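Local coordinates for protein aromatic-L-amino-acid decarboxylase (Catharanthus roseus, PDB 6EEW) that decarboxylates L-tryptophan to tryptamine and 5-hydroxy-L-tryptophan to serotonin, working as a pyridoxal 5'-phosphate-dependent homodimer, at residues A[400-414]-A[482-494]. Sequence-based numbering, arbitrary orientation. Where two conformers were deposited one is given.
Sequences MAKMFEEWVRSDSRF and VRRVWDLIQKLTD. Unlike the reference sequence in segment 400-414: Ala401 (reference Gly).
Trp486 of 482-494 packs against Trp407, Phe404, Val408 and Phe414, its CG anti to the backbone N (chi1 175°). Its CB lies 3.8 Å from Trp407 CE3 and also meets Phe404 CE1. Farther out, Trp407 CB lies over one face of the indole, nearest NE1 and CD1, a CH-pi contact with CB 3.8 Å from the centroid of the five-membered ring of Trp486; Gln490 CG covers the opposite face. Along the six-membered ring, CE3 touches Phe404 CE1 and CZ, CZ3 meets Val408 CG2, and CZ2 runs past the backbone O of Trp407 at 3.7 Å. At the tip, CH2 points over the face of Phe414 in an edge-to-face pair, planes at 67°. The two indoles are nearly parallel but slid apart; the six-membered ring of Trp407 extends instead to Val482, whose CG1 is 3.4 Å from Trp407 CZ3. The cluster of Phe404, Trp407, Phe414 and Trp486 joins 400-409 to 482-494, roughly parallel at 24°, which lie on the longer helices 375-409 and 479-496 beside the four-stranded antiparallel sheet in the C-terminal part of this fold type I PLP enzyme; Phe427 of that sheet meets Phe404 edge-to-face. Beyond the helix, Asp411 opens a type I turn and forms an Asx turn, its OD1 accepting from Arg413 N. Arg413 bends at chi3 and holds the Asp411 carboxylate side-on through NE and NH2, while NH1 makes a straight 2.8 Å salt bridge to Asp494 OD1 in the guanidinium plane. Thr493 CG2 sits over the centre of one guanidinium face, 3.8 Å from Arg413 CZ. A leucine in place of Arg413 would probably leave the Asp411 and Asp494 carboxylates without the positive charge they share and the Asp411 side chain freer to turn. Gln490 NE2 adds a weak hydrogen bond to Asp411 OD2, at 3.4 Å.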
loop_
_atom_site.group_PDB
_atom_site.type_symbol
_atom_site.label_atom_id
_atom_site.label_comp_id
_atom_site.label_asym_id
_atom_site.label_seq_id
_atom_site.Cartn_x
_atom_site.Cartn_y
_atom_site.Cartn_z
ATOM N N MET A 400 13.458 -11.365 -27.092
ATOM C CA MET A 400 13.805 -10.056 -27.644
ATOM C C MET A 400 15.097 -9.525 -27.028
ATOM O O MET A 400 15.928 -8.924 -27.726
ATOM C CB MET A 400 12.643 -9.080 -27.460
ATOM C CG MET A 400 11.496 -9.322 -28.453
ATOM S SD MET A 400 10.079 -8.197 -28.304
ATOM C CE MET A 400 10.783 -6.680 -28.919
ATOM N N ALA A 401 15.315 -9.782 -25.734
ATOM C CA ALA A 401 16.563 -9.350 -25.110
ATOM C C ALA A 401 17.765 -10.134 -25.637
ATOM O O ALA A 401 18.832 -9.559 -25.876
ATOM C CB ALA A 401 16.461 -9.485 -23.594
ATOM N N LYS A 402 17.627 -11.454 -25.783
ATOM C CA LYS A 402 18.709 -12.263 -26.344
ATOM C C LYS A 402 19.063 -11.788 -27.744
ATOM O O LYS A 402 20.244 -11.683 -28.106
ATOM C CB LYS A 402 18.292 -13.733 -26.353
ATOM C CG LYS A 402 19.405 -14.743 -26.581
ATOM C CD LYS A 402 18.852 -16.158 -26.435
ATOM C CE LYS A 402 19.932 -17.227 -26.587
ATOM N NZ LYS A 402 20.508 -17.242 -27.951
ATOM N N MET A 403 18.042 -11.513 -28.554
ATOM C CA MET A 403 18.248 -10.953 -29.884
ATOM C C MET A 403 19.022 -9.637 -29.816
ATOM O O MET A 403 19.962 -9.413 -30.594
ATOM C CB MET A 403 16.883 -10.773 -30.549
ATOM C CG MET A 403 16.870 -10.319 -31.986
ATOM S SD MET A 403 15.161 -10.273 -32.585
ATOM C CE MET A 403 14.460 -8.977 -31.559
ATOM N N PHE A 404 18.626 -8.737 -28.900
ATOM C CA PHE A 404 19.339 -7.463 -28.783
ATOM C C PHE A 404 20.791 -7.668 -28.364
ATOM O O PHE A 404 21.696 -6.982 -28.863
ATOM C CB PHE A 404 18.650 -6.527 -27.789
ATOM C CG PHE A 404 19.388 -5.232 -27.606
ATOM C CD1 PHE A 404 19.138 -4.159 -28.446
ATOM C CD2 PHE A 404 20.374 -5.106 -26.631
ATOM C CE1 PHE A 404 19.833 -2.977 -28.306
ATOM C CE2 PHE A 404 21.076 -3.926 -26.485
ATOM C CZ PHE A 404 20.803 -2.855 -27.320
ATOM N N GLU A 405 21.031 -8.595 -27.435
ATOM C CA GLU A 405 22.401 -8.899 -27.033
ATOM C C GLU A 405 23.216 -9.383 -28.223
ATOM O O GLU A 405 24.362 -8.961 -28.420
ATOM C CB GLU A 405 22.403 -9.967 -25.942
ATOM C CG GLU A 405 23.792 -10.474 -25.605
ATOM C CD GLU A 405 23.762 -11.721 -24.749
ATOM O OE1 GLU A 405 22.666 -12.299 -24.572
ATOM O OE2 GLU A 405 24.834 -12.122 -24.254
ATOM N N GLU A 406 22.626 -10.260 -29.037
ATOM C CA GLU A 406 23.325 -10.777 -30.210
ATOM C C GLU A 406 23.686 -9.649 -31.164
ATOM O O GLU A 406 24.814 -9.585 -31.665
ATOM C CB GLU A 406 22.442 -11.812 -30.899
ATOM C CG GLU A 406 22.098 -12.984 -30.002
ATOM C CD GLU A 406 21.085 -13.920 -30.630
ATOM O OE1 GLU A 406 20.858 -13.823 -31.853
ATOM O OE2 GLU A 406 20.510 -14.753 -29.896
ATOM N N TRP A 407 22.753 -8.720 -31.389
ATOM C CA TRP A 407 23.066 -7.539 -32.191
ATOM C C TRP A 407 24.263 -6.786 -31.613
ATOM O O TRP A 407 25.203 -6.437 -32.337
ATOM C CB TRP A 407 21.851 -6.607 -32.265
ATOM C CG TRP A 407 20.683 -7.183 -32.981
ATOM C CD1 TRP A 407 20.698 -8.173 -33.914
ATOM C CD2 TRP A 407 19.314 -6.812 -32.807
ATOM N NE1 TRP A 407 19.420 -8.438 -34.342
ATOM C CE2 TRP A 407 18.552 -7.621 -33.672
ATOM C CE3 TRP A 407 18.655 -5.876 -32.000
ATOM C CZ2 TRP A 407 17.165 -7.521 -33.761
ATOM C CZ3 TRP A 407 17.279 -5.777 -32.087
ATOM C CH2 TRP A 407 16.546 -6.596 -32.959
ATOM N N VAL A 408 24.248 -6.533 -30.301
ATOM C CA VAL A 408 25.335 -5.769 -29.689
ATOM C C VAL A 408 26.674 -6.473 -29.872
ATOM O O VAL A 408 27.687 -5.835 -30.194
ATOM C CB VAL A 408 25.044 -5.508 -28.199
ATOM C CG1 VAL A 408 26.281 -4.944 -27.519
ATOM C CG2 VAL A 408 23.870 -4.549 -28.046
ATOM N N ARG A 409 26.706 -7.799 -29.681
ATOM C CA ARG A 409 27.966 -8.527 -29.840
ATOM C C ARG A 409 28.486 -8.455 -31.267
ATOM O O ARG A 409 29.694 -8.593 -31.487
ATOM C CB ARG A 409 27.821 -9.986 -29.412
ATOM C CG ARG A 409 27.562 -10.172 -27.926
ATOM C CD ARG A 409 27.564 -11.649 -27.556
ATOM N NE ARG A 409 27.210 -11.877 -26.159
ATOM C CZ ARG A 409 28.066 -11.769 -25.148
ATOM N NH1 ARG A 409 29.331 -11.440 -25.384
ATOM N NH2 ARG A 409 27.659 -11.991 -23.903
ATOM N N SER A 410 27.604 -8.258 -32.251
ATOM C CA SER A 410 28.066 -8.145 -33.632
ATOM C C SER A 410 28.811 -6.845 -33.887
ATOM O O SER A 410 29.434 -6.708 -34.945
ATOM C CB SER A 410 26.894 -8.251 -34.608
ATOM O OG SER A 410 26.215 -9.480 -34.452
ATOM N N ASP A 411 28.778 -5.901 -32.948
ATOM C CA ASP A 411 29.445 -4.615 -33.109
ATOM C C ASP A 411 30.638 -4.571 -32.164
ATOM O O ASP A 411 30.471 -4.546 -30.937
ATOM C CB ASP A 411 28.498 -3.449 -32.846
ATOM C CG ASP A 411 29.101 -2.114 -33.250
ATOM O OD1 ASP A 411 30.323 -1.939 -33.063
ATOM O OD2 ASP A 411 28.355 -1.244 -33.757
ATOM N N SER A 412 31.839 -4.563 -32.744
ATOM C CA SER A 412 33.078 -4.639 -31.983
ATOM C C SER A 412 33.365 -3.364 -31.206
ATOM O O SER A 412 34.311 -3.349 -30.410
ATOM C CB SER A 412 34.240 -4.968 -32.922
ATOM O OG SER A 412 34.290 -4.048 -33.993
ATOM N N ARG A 413 32.613 -2.288 -31.453
ATOM C CA ARG A 413 32.778 -1.074 -30.666
ATOM C C ARG A 413 32.141 -1.215 -29.291
ATOM O O ARG A 413 32.586 -0.575 -28.334
ATOM C CB ARG A 413 32.159 0.118 -31.395
ATOM C CG ARG A 413 32.762 0.392 -32.760
ATOM C CD ARG A 413 31.970 1.457 -33.508
ATOM N NE ARG A 413 30.550 1.122 -33.624
ATOM C CZ ARG A 413 29.666 1.849 -34.304
ATOM N NH1 ARG A 413 30.053 2.951 -34.935
ATOM N NH2 ARG A 413 28.396 1.474 -34.357
ATOM N N PHE A 414 31.139 -2.075 -29.173
ATOM C CA PHE A 414 30.395 -2.296 -27.946
ATOM C C PHE A 414 30.840 -3.595 -27.284
ATOM O O PHE A 414 31.485 -4.447 -27.898
ATOM C CB PHE A 414 28.896 -2.347 -28.241
ATOM C CG PHE A 414 28.332 -1.051 -28.753
ATOM C CD1 PHE A 414 28.396 -0.735 -30.100
ATOM C CD2 PHE A 414 27.688 -0.174 -27.897
ATOM C CE1 PHE A 414 27.864 0.448 -30.574
ATOM C CE2 PHE A 414 27.147 1.008 -28.368
ATOM C CZ PHE A 414 27.236 1.320 -29.705
ATOM N N VAL A 482 12.500 -2.964 -30.767
ATOM C CA VAL A 482 13.878 -3.231 -30.372
ATOM C C VAL A 482 14.807 -3.019 -31.553
ATOM O O VAL A 482 15.897 -2.444 -31.409
ATOM C CB VAL A 482 14.012 -4.650 -29.789
ATOM C CG1 VAL A 482 15.454 -4.927 -29.364
ATOM C CG2 VAL A 482 13.082 -4.812 -28.622
ATOM N N ARG A 483 14.390 -3.478 -32.741
ATOM C CA ARG A 483 15.195 -3.251 -33.939
ATOM C C ARG A 483 15.468 -1.766 -34.143
ATOM O O ARG A 483 16.604 -1.363 -34.425
ATOM C CB ARG A 483 14.501 -3.843 -35.167
ATOM C CG ARG A 483 14.406 -5.354 -35.153
ATOM C CD ARG A 483 13.577 -5.877 -36.306
ATOM N NE ARG A 483 13.490 -7.334 -36.280
ATOM C CZ ARG A 483 14.506 -8.142 -36.566
ATOM N NH1 ARG A 483 15.688 -7.634 -36.889
ATOM N NH2 ARG A 483 14.339 -9.457 -36.531
ATOM N N ARG A 484 14.435 -0.932 -34.002
ATOM C CA ARG A 484 14.615 0.497 -34.234
ATOM C C ARG A 484 15.445 1.151 -33.137
ATOM O O ARG A 484 16.218 2.073 -33.418
ATOM C CB ARG A 484 13.267 1.200 -34.362
ATOM C CG ARG A 484 12.411 0.716 -35.520
ATOM C CD ARG A 484 11.294 1.716 -35.779
ATOM N NE ARG A 484 10.496 1.981 -34.584
ATOM C CZ ARG A 484 9.496 2.855 -34.533
ATOM N NH1 ARG A 484 9.166 3.550 -35.614
ATOM N NH2 ARG A 484 8.826 3.037 -33.400
ATOM N N VAL A 485 15.317 0.691 -31.892
ATOM C CA VAL A 485 16.185 1.213 -30.840
ATOM C C VAL A 485 17.640 0.914 -31.163
ATOM O O VAL A 485 18.517 1.770 -31.018
ATOM C CB VAL A 485 15.801 0.634 -29.470
ATOM C CG1 VAL A 485 16.895 0.956 -28.466
ATOM C CG2 VAL A 485 14.487 1.219 -28.995
ATOM N N TRP A 486 17.921 -0.317 -31.582
ATOM C CA TRP A 486 19.297 -0.665 -31.929
ATOM C C TRP A 486 19.795 0.162 -33.111
ATOM O O TRP A 486 20.938 0.646 -33.109
ATOM C CB TRP A 486 19.396 -2.161 -32.215
ATOM C CG TRP A 486 20.732 -2.576 -32.686
ATOM C CD1 TRP A 486 21.030 -3.248 -33.837
ATOM C CD2 TRP A 486 21.981 -2.306 -32.042
ATOM N NE1 TRP A 486 22.384 -3.446 -33.931
ATOM C CE2 TRP A 486 22.994 -2.873 -32.845
ATOM C CE3 TRP A 486 22.340 -1.655 -30.858
ATOM C CZ2 TRP A 486 24.341 -2.807 -32.503
ATOM C CZ3 TRP A 486 23.678 -1.592 -30.518
ATOM C CH2 TRP A 486 24.664 -2.160 -31.342
ATOM N N ASP A 487 18.949 0.353 -34.124
ATOM C CA ASP A 487 19.328 1.220 -35.237
ATOM C C ASP A 487 19.668 2.622 -34.743
ATOM O O ASP A 487 20.682 3.210 -35.143
ATOM C CB ASP A 487 18.198 1.278 -36.266
ATOM C CG ASP A 487 18.037 -0.018 -37.031
ATOM O OD1 ASP A 487 19.038 -0.743 -37.187
ATOM O OD2 ASP A 487 16.899 -0.323 -37.456
ATOM N N LEU A 488 18.833 3.171 -33.856
ATOM C CA LEU A 488 19.070 4.512 -33.333
ATOM C C LEU A 488 20.370 4.571 -32.549
ATOM O O LEU A 488 21.130 5.541 -32.654
ATOM C CB LEU A 488 17.902 4.937 -32.444
ATOM C CG LEU A 488 18.004 6.316 -31.779
ATOM C CD1 LEU A 488 17.990 7.426 -32.811
ATOM C CD2 LEU A 488 16.939 6.530 -30.699
ATOM N N ILE A 489 20.618 3.559 -31.716
ATOM C CA ILE A 489 21.851 3.508 -30.940
ATOM C C ILE A 489 23.053 3.559 -31.870
ATOM O O ILE A 489 24.006 4.320 -31.645
ATOM C CB ILE A 489 21.870 2.255 -30.047
ATOM C CG1 ILE A 489 20.712 2.313 -29.039
ATOM C CG2 ILE A 489 23.222 2.108 -29.369
ATOM C CD1 ILE A 489 20.589 1.102 -28.140
ATOM N N GLN A 490 23.012 2.771 -32.950
ATOM C CA GLN A 490 24.128 2.768 -33.888
ATOM C C GLN A 490 24.277 4.120 -34.576
ATOM O O GLN A 490 25.399 4.603 -34.770
ATOM C CB GLN A 490 23.956 1.650 -34.917
ATOM C CG GLN A 490 24.395 0.281 -34.421
ATOM C CD GLN A 490 24.376 -0.774 -35.510
ATOM O OE1 GLN A 490 23.384 -0.934 -36.228
ATOM N NE2 GLN A 490 25.490 -1.484 -35.660
ATOM N N LYS A 491 23.161 4.746 -34.963
ATOM C CA LYS A 491 23.253 6.057 -35.603
ATOM C C LYS A 491 23.882 7.079 -34.666
ATOM O O LYS A 491 24.759 7.855 -35.067
ATOM C CB LYS A 491 21.879 6.550 -36.062
ATOM C CG LYS A 491 21.951 7.940 -36.714
ATOM C CD LYS A 491 20.599 8.463 -37.176
ATOM C CE LYS A 491 19.691 8.816 -36.006
ATOM N NZ LYS A 491 18.441 9.502 -36.454
ATOM N N LEU A 492 23.430 7.108 -33.413
ATOM C CA LEU A 492 23.968 8.079 -32.469
ATOM C C LEU A 492 25.424 7.789 -32.140
ATOM O O LEU A 492 26.195 8.715 -31.865
ATOM C CB LEU A 492 23.119 8.106 -31.201
ATOM C CG LEU A 492 21.678 8.571 -31.426
ATOM C CD1 LEU A 492 20.893 8.622 -30.118
ATOM C CD2 LEU A 492 21.669 9.915 -32.127
ATOM N N THR A 493 25.827 6.519 -32.182
ATOM C CA THR A 493 27.235 6.202 -31.983
ATOM C C THR A 493 28.068 6.687 -33.161
ATOM O O THR A 493 29.142 7.262 -32.969
ATOM C CB THR A 493 27.414 4.699 -31.782
ATOM O OG1 THR A 493 26.686 4.279 -30.621
ATOM C CG2 THR A 493 28.887 4.353 -31.608
ATOM N N ASP A 494 27.569 6.502 -34.386
ATOM C CA ASP A 494 28.268 7.037 -35.553
ATOM C C ASP A 494 28.427 8.546 -35.441
ATOM O O ASP A 494 29.534 9.078 -35.585
ATOM C CB ASP A 494 27.527 6.668 -36.840
ATOM C CG ASP A 494 27.520 5.170 -37.106
ATOM O OD1 ASP A 494 28.381 4.455 -36.546
ATOM O OD2 ASP A 494 26.653 4.705 -37.879
#